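Local coordinates for protein NDP-N-acetyl-D-galactosaminuronic acid dehydrogenase (Methanosarcina mazei Go1, PDB 3G79) that probably oxidises UDP-N-acetyl-alpha-D-mannosamine to UDP-N-acetyl-alpha-D-mannosaminouronate, reducing two NAD+ to NADH, at residues S354-L359 / E376-L381; E403-D406 / E410-R413. One frame throughout, in Å; residues are numbered along the deposited sequence.

Contact 1. Residues S354-L359 / E376-L381; sequences SKVAML and EPYRDL
M358 of strand 355-359 lies opposite R379 of helix 376-381, their CA atoms 7.9 Å apart, and the two axes run antiparallel at 174° with a closest approach of 10.7 Å. The contact is apolar and buried. With its chain extended beyond CG, M358 reaches from the sheet to the helix. M358 CE meets the edge of the Y378 ring, in its plane, 3.6 Å from Y378 CD2. M358 SD stands 5.1 Å from the centroid of the Y378 ring, an oblique Met-aromatic contact. The M358 and R379 side chains cross at about a right angle, with M358 SD 3.6 Å from R379 CB; the still shorter approach of the methyl to the R379 backbone is doubtful. Y378 points its CB toward the strand, and with CG anti to the backbone N (chi1 176°) Y378 OH comes to lie 4.0 Å from V356 CG1. That hydroxyl is buried and has no partner in the model. An alanine in place of M358 removes the thioether, and a gap would probably open between the strand and the edge of the Y378 ring. V419 and helix 321-345 also pack on Y378. This is strand-to-helix packing within the beta-alpha-beta unit 355-359, 375-385, 388-392 of the Rossmann-like UDP-binding domain.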
ATOM      1  N   SER A 354      30.929  26.160   2.862  1.00 31.58           N
ATOM      2  CA  SER A 354      29.658  26.707   2.395  1.00 31.76           C
ATOM      3  C   SER A 354      28.679  26.808   3.555  1.00 31.45           C
ATOM      4  O   SER A 354      28.701  25.984   4.464  1.00 32.33           O
ATOM      5  CB  SER A 354      29.041  25.802   1.312  1.00 31.91           C
ATOM      6  OG  SER A 354      30.021  25.308   0.426  1.00 39.25           O
ATOM      7  N   LYS A 355      27.795  27.793   3.514  1.00 30.52           N
ATOM      8  CA  LYS A 355      26.733  27.879   4.517  1.00 29.31           C
ATOM      9  C   LYS A 355      25.409  27.273   4.001  1.00 27.72           C
ATOM     10  O   LYS A 355      24.957  27.648   2.907  1.00 26.88           O
ATOM     11  CB  LYS A 355      26.540  29.325   5.002  1.00 28.60           C
ATOM     12  CG  LYS A 355      25.208  29.529   5.722  1.00 24.70           C
ATOM     13  CD  LYS A 355      25.136  30.896   6.382  1.00 29.57           C
ATOM     14  CE  LYS A 355      23.818  31.090   7.090  1.00 24.70           C
ATOM     15  NZ  LYS A 355      23.782  32.418   7.776  1.00 30.45           N
ATOM     16  N   VAL A 356      24.814  26.370   4.806  1.00 26.57           N
ATOM     17  CA  VAL A 356      23.502  25.741   4.561  1.00 26.03           C
ATOM     18  C   VAL A 356      22.402  26.265   5.506  1.00 25.44           C
ATOM     19  O   VAL A 356      22.549  26.256   6.721  1.00 25.35           O
ATOM     20  CB  VAL A 356      23.578  24.192   4.721  1.00 27.21           C
ATOM     21  CG1 VAL A 356      22.229  23.522   4.441  1.00 36.57           C
ATOM     22  CG2 VAL A 356      24.641  23.587   3.809  1.00 35.93           C
ATOM     23  N   ALA A 357      21.299  26.732   4.943  1.00 25.90           N
ATOM     24  CA  ALA A 357      20.108  27.107   5.732  1.00 26.28           C
ATOM     25  C   ALA A 357      19.108  25.977   5.642  1.00 26.83           C
ATOM     26  O   ALA A 357      18.544  25.689   4.558  1.00 27.02           O
ATOM     27  CB  ALA A 357      19.473  28.430   5.238  1.00 25.85           C
ATOM     28  N   MET A 358      18.962  25.306   6.781  1.00 26.25           N
ATOM     29  CA  MET A 358      17.942  24.311   7.016  1.00 25.13           C
ATOM     30  C   MET A 358      16.614  24.981   7.335  1.00 28.03           C
ATOM     31  O   MET A 358      16.415  25.564   8.417  1.00 28.85           O
ATOM     32  CB  MET A 358      18.371  23.415   8.169  1.00 22.10           C
ATOM     33  CG  MET A 358      19.634  22.608   7.813  1.00 20.43           C
ATOM     34  SD  MET A 358      19.912  21.162   8.787  1.00 18.03           S
ATOM     35  CE  MET A 358      21.600  20.949   8.544  1.00 20.77           C
ATOM     36  N   LEU A 359      15.696  24.904   6.382  1.00 29.01           N
ATOM     37  CA  LEU A 359      14.341  25.371   6.600  1.00 29.26           C
ATOM     38  C   LEU A 359      13.507  24.216   7.069  1.00 30.35           C
ATOM     39  O   LEU A 359      13.032  23.421   6.273  1.00 30.99           O
ATOM     40  CB  LEU A 359      13.776  25.911   5.301  1.00 28.72           C
ATOM     41  CG  LEU A 359      14.014  27.393   5.009  1.00 14.70           C
ATOM     42  CD1 LEU A 359      15.451  27.810   5.225  1.00 27.98           C
ATOM     43  CD2 LEU A 359      13.548  27.650   3.580  1.00 28.30           C
ATOM     44  N   GLU A 376      17.931  15.722  11.558  1.00 28.34           N
ATOM     45  CA  GLU A 376      19.152  15.521  12.328  1.00 29.26           C
ATOM     46  C   GLU A 376      20.226  14.806  11.499  1.00 28.90           C
ATOM     47  O   GLU A 376      21.259  15.396  11.248  1.00 29.16           O
ATOM     48  CB  GLU A 376      18.885  14.820  13.654  1.00 30.41           C
ATOM     49  CG  GLU A 376      20.041  14.822  14.581  1.00 63.00           C
ATOM     50  CD  GLU A 376      19.603  14.732  16.032  1.00 33.30           C
ATOM     51  OE1 GLU A 376      20.463  14.433  16.890  1.00 63.86           O
ATOM     52  OE2 GLU A 376      18.406  14.988  16.323  1.00 63.47           O
ATOM     53  N   PRO A 377      19.983  13.553  11.032  1.00 29.15           N
ATOM     54  CA  PRO A 377      21.096  12.971  10.259  1.00 28.92           C
ATOM     55  C   PRO A 377      21.544  13.832   9.079  1.00 29.00           C
ATOM     56  O   PRO A 377      22.696  13.750   8.704  1.00 30.17           O
ATOM     57  CB  PRO A 377      20.564  11.612   9.796  1.00 28.21           C
ATOM     58  CG  PRO A 377      19.066  11.748   9.833  1.00 35.13           C
ATOM     59  CD  PRO A 377      18.775  12.693  10.971  1.00 29.16           C
ATOM     60  N   TYR A 378      20.664  14.659   8.520  1.00 28.81           N
ATOM     61  CA  TYR A 378      21.051  15.554   7.428  1.00 28.72           C
ATOM     62  C   TYR A 378      21.982  16.624   7.939  1.00 29.61           C
ATOM     63  O   TYR A 378      23.069  16.827   7.384  1.00 29.91           O
ATOM     64  CB  TYR A 378      19.849  16.204   6.767  1.00 28.32           C
ATOM     65  CG  TYR A 378      20.265  17.202   5.687  1.00 27.25           C
ATOM     66  CD1 TYR A 378      20.194  16.873   4.312  1.00 28.22           C
ATOM     67  CD2 TYR A 378      20.729  18.489   6.037  1.00 28.31           C
ATOM     68  CE1 TYR A 378      20.585  17.794   3.342  1.00 25.56           C
ATOM     69  CE2 TYR A 378      21.111  19.382   5.090  1.00 25.72           C
ATOM     70  CZ  TYR A 378      21.057  19.036   3.731  1.00 27.79           C
ATOM     71  OH  TYR A 378      21.450  19.989   2.790  1.00 25.13           O
ATOM     72  N   ARG A 379      21.560  17.313   8.996  1.00 30.65           N
ATOM     73  CA  ARG A 379      22.399  18.337   9.604  1.00 31.89           C
ATOM     74  C   ARG A 379      23.779  17.778   9.920  1.00 32.74           C
ATOM     75  O   ARG A 379      24.794  18.460   9.728  1.00 33.99           O
ATOM     76  CB  ARG A 379      21.746  18.917  10.864  1.00 32.32           C
ATOM     77  CG  ARG A 379      22.640  19.863  11.629  1.00 21.18           C
ATOM     78  CD  ARG A 379      21.976  20.373  12.865  1.00 32.64           C
ATOM     79  NE  ARG A 379      22.873  21.214  13.606  1.00 20.75           N
ATOM     80  CZ  ARG A 379      23.677  20.841  14.608  1.00 33.88           C
ATOM     81  NH1 ARG A 379      23.757  19.579  15.043  1.00 21.62           N
ATOM     82  NH2 ARG A 379      24.444  21.764  15.178  1.00 21.77           N
ATOM     83  N   ASP A 380      23.819  16.527  10.353  1.00 32.68           N
ATOM     84  CA  ASP A 380      25.075  15.898  10.728  1.00 33.97           C
ATOM     85  C   ASP A 380      26.029  15.657   9.575  1.00 33.87           C
ATOM     86  O   ASP A 380      27.246  15.863   9.732  1.00 34.17           O
ATOM     87  CB  ASP A 380      24.819  14.625  11.548  1.00 35.92           C
ATOM     88  CG  ASP A 380      24.564  14.936  13.025  1.00 53.71           C
ATOM     89  OD1 ASP A 380      24.945  16.039  13.479  1.00 36.44           O
ATOM     90  OD2 ASP A 380      23.990  14.090  13.739  1.00 37.57           O
ATOM     91  N   LEU A 381      25.485  15.238   8.422  1.00 33.52           N
ATOM     92  CA  LEU A 381      26.257  15.100   7.181  1.00 33.47           C
ATOM     93  C   LEU A 381      26.889  16.416   6.737  1.00 34.86           C
ATOM     94  O   LEU A 381      28.067  16.453   6.341  1.00 36.01           O
ATOM     95  CB  LEU A 381      25.398  14.519   6.055  1.00 33.33           C
ATOM     96  CG  LEU A 381      25.013  13.032   6.229  1.00 36.28           C
ATOM     97  CD1 LEU A 381      23.877  12.634   5.308  1.00 33.60           C
ATOM     98  CD2 LEU A 381      26.214  12.041   6.125  1.00 32.64           C
TER

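Contact 2. Residues E403-D406 / E410-R413; sequences EISD and EVVR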
ATOM      1  N   GLU A 403      20.838  24.259  18.332  1.00 49.70           N
ATOM      2  CA  GLU A 403      20.169  25.579  18.352  1.00 49.35           C
ATOM      3  C   GLU A 403      19.340  25.924  17.106  1.00 47.80           C
ATOM      4  O   GLU A 403      19.848  25.902  15.996  1.00 47.53           O
ATOM      5  CB  GLU A 403      21.131  26.726  18.752  1.00 50.21           C
ATOM      6  CG  GLU A 403      22.571  26.654  18.228  1.00 64.20           C
ATOM      7  CD  GLU A 403      23.458  27.836  18.708  1.00 51.72           C
ATOM      8  OE1 GLU A 403      24.702  27.679  18.731  1.00 64.03           O
ATOM      9  OE2 GLU A 403      22.917  28.915  19.057  1.00 64.08           O
ATOM     10  N   ILE A 404      18.056  26.219  17.326  1.00 46.81           N
ATOM     11  CA  ILE A 404      17.047  26.414  16.270  1.00 45.98           C
ATOM     12  C   ILE A 404      16.585  27.851  16.339  1.00 45.60           C
ATOM     13  O   ILE A 404      16.478  28.411  17.427  1.00 45.94           O
ATOM     14  CB  ILE A 404      15.767  25.470  16.454  1.00 45.67           C
ATOM     15  CG1 ILE A 404      16.036  23.993  16.123  1.00 38.70           C
ATOM     16  CG2 ILE A 404      14.620  25.877  15.533  1.00 37.74           C
ATOM     17  CD1 ILE A 404      16.936  23.247  17.053  1.00 45.23           C
ATOM     18  N   SER A 405      16.280  28.451  15.196  1.00 45.53           N
ATOM     19  CA  SER A 405      15.898  29.865  15.203  1.00 45.80           C
ATOM     20  C   SER A 405      14.491  30.153  14.635  1.00 46.19           C
ATOM     21  O   SER A 405      13.994  29.451  13.741  1.00 46.48           O
ATOM     22  CB  SER A 405      16.987  30.716  14.519  1.00 45.36           C
ATOM     23  OG  SER A 405      16.622  32.079  14.442  1.00 33.97           O
ATOM     24  N   ASP A 406      13.873  31.179  15.207  1.00 46.20           N
ATOM     25  CA  ASP A 406      12.596  31.748  14.777  1.00 46.66           C
ATOM     26  C   ASP A 406      12.705  32.468  13.418  1.00 46.25           C
ATOM     27  O   ASP A 406      11.862  32.267  12.548  1.00 46.41           O
ATOM     28  CB  ASP A 406      12.070  32.729  15.850  1.00 47.26           C
ATOM     29  CG  ASP A 406      13.199  33.285  16.746  1.00 65.47           C
ATOM     30  OD1 ASP A 406      13.794  32.488  17.513  1.00 48.42           O
ATOM     31  OD2 ASP A 406      13.519  34.504  16.682  1.00 48.36           O
ATOM     32  N   GLU A 410      17.687  35.621   9.236  1.00 39.07           N
ATOM     33  CA  GLU A 410      19.040  35.476   9.750  1.00 37.89           C
ATOM     34  C   GLU A 410      19.596  34.123   9.311  1.00 35.83           C
ATOM     35  O   GLU A 410      20.743  34.009   8.921  1.00 35.46           O
ATOM     36  CB  GLU A 410      19.155  35.820  11.265  1.00 38.01           C
ATOM     37  CG  GLU A 410      18.911  34.740  12.299  1.00 39.09           C
ATOM     38  CD  GLU A 410      19.414  35.151  13.714  1.00 39.66           C
ATOM     39  OE1 GLU A 410      19.757  34.244  14.514  1.00 39.05           O
ATOM     40  OE2 GLU A 410      19.476  36.376  14.019  1.00 39.38           O
ATOM     41  N   VAL A 411      18.734  33.119   9.313  1.00 35.05           N
ATOM     42  CA  VAL A 411      19.091  31.785   8.851  1.00 33.84           C
ATOM     43  C   VAL A 411      19.453  31.762   7.366  1.00 32.63           C
ATOM     44  O   VAL A 411      20.425  31.133   6.977  1.00 32.38           O
ATOM     45  CB  VAL A 411      17.986  30.797   9.148  1.00 33.65           C
ATOM     46  CG1 VAL A 411      18.253  29.493   8.412  1.00 18.81           C
ATOM     47  CG2 VAL A 411      17.906  30.567  10.644  1.00 17.81           C
ATOM     48  N   VAL A 412      18.701  32.483   6.551  1.00 32.38           N
ATOM     49  CA  VAL A 412      18.915  32.453   5.113  1.00 32.56           C
ATOM     50  C   VAL A 412      20.013  33.397   4.630  1.00 33.32           C
ATOM     51  O   VAL A 412      20.619  33.152   3.589  1.00 33.66           O
ATOM     52  CB  VAL A 412      17.583  32.661   4.353  1.00 32.21           C
ATOM     53  CG1 VAL A 412      17.791  33.042   2.897  1.00 15.71           C
ATOM     54  CG2 VAL A 412      16.802  31.431   4.422  1.00 15.04           C
ATOM     55  N   ARG A 413      20.299  34.455   5.387  1.00 34.43           N
ATOM     56  CA  ARG A 413      21.272  35.439   4.913  1.00 35.13           C
ATOM     57  C   ARG A 413      22.656  34.846   4.678  1.00 34.47           C
ATOM     58  O   ARG A 413      23.176  34.110   5.511  1.00 34.61           O
ATOM     59  CB  ARG A 413      21.300  36.716   5.775  1.00 36.00           C
ATOM     60  CG  ARG A 413      22.310  36.774   6.886  1.00 60.45           C
ATOM     61  CD  ARG A 413      22.482  38.204   7.336  1.00 36.94           C
ATOM     62  NE  ARG A 413      22.866  38.253   8.743  1.00 61.11           N
ATOM     63  CZ  ARG A 413      22.029  38.510   9.749  1.00 38.76           C
ATOM     64  NH1 ARG A 413      22.484  38.528  10.999  1.00 61.53           N
ATOM     65  NH2 ARG A 413      20.743  38.766   9.517  1.00 61.36           N
TER
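S405 meets E410 and V411 across a small, partly buried contact of 95 Å², its CA 7.4 Å from V411 CA. Ahead of it in the chain, I404 directs its CB away from the helix and packs instead against V391, W361 and Y399, so the short, weakly bonded strand 404-405 offers the helix its other side at S405. There the touching is done by two atoms of one small side chain. S405 CB lies 4.0 Å from V411 CG2, an apolar contact at van der Waals distance. S405 OG, anti to the backbone N at chi1 177°, lies near the carboxylate of E410, 3.8 Å from E410 OE1; that is too far for a hydrogen bond, and the hydroxyl makes a weak one with the backbone N of N407. E410 arrives with CG between its backbone N and carbonyl carbon (chi1 88°) and its chain extended beyond, which lays the carboxylate alongside the serine. D406, next in line, turns its CB away from the helix; D406 OD2 lies 6.6 Å from E410 OE1, two probably negative groups near each other but not in contact. The turn that follows is tied to the helix by N407, whose OD1 accepts a hydrogen bond from E410 N. Around the contact, S405 pairs through its backbone with V391 and D393, M390 of strand 388-392 packs on both E410 and V411, and V411 reaches further across the sheet to A357 of strand 355-359.

Overall arrangement
The contacts follow one another along the chain, contact 1 closing before contact 2 opens, with centres 12 Å apart in the UDP-binding domain. Both belong to its six-stranded parallel sheet, ordered 3-2-1-4-5-6: strand 355-359 lies inside it and strand 404-405 forms one edge, with strand 388-392 between them. V356 and M358 face helix 375-385, whereas A357 and L359 meet helix 408-412, so the two helices lie on opposite faces of the sheet. K355 joins the contacts directly, its NZ 2.9 Å from R413 O in a probable hydrogen bond. Helices on both faces give the three-layer alpha/beta/alpha arrangement of a Rossmann-like domain, and the two contacts pack one helix on each face.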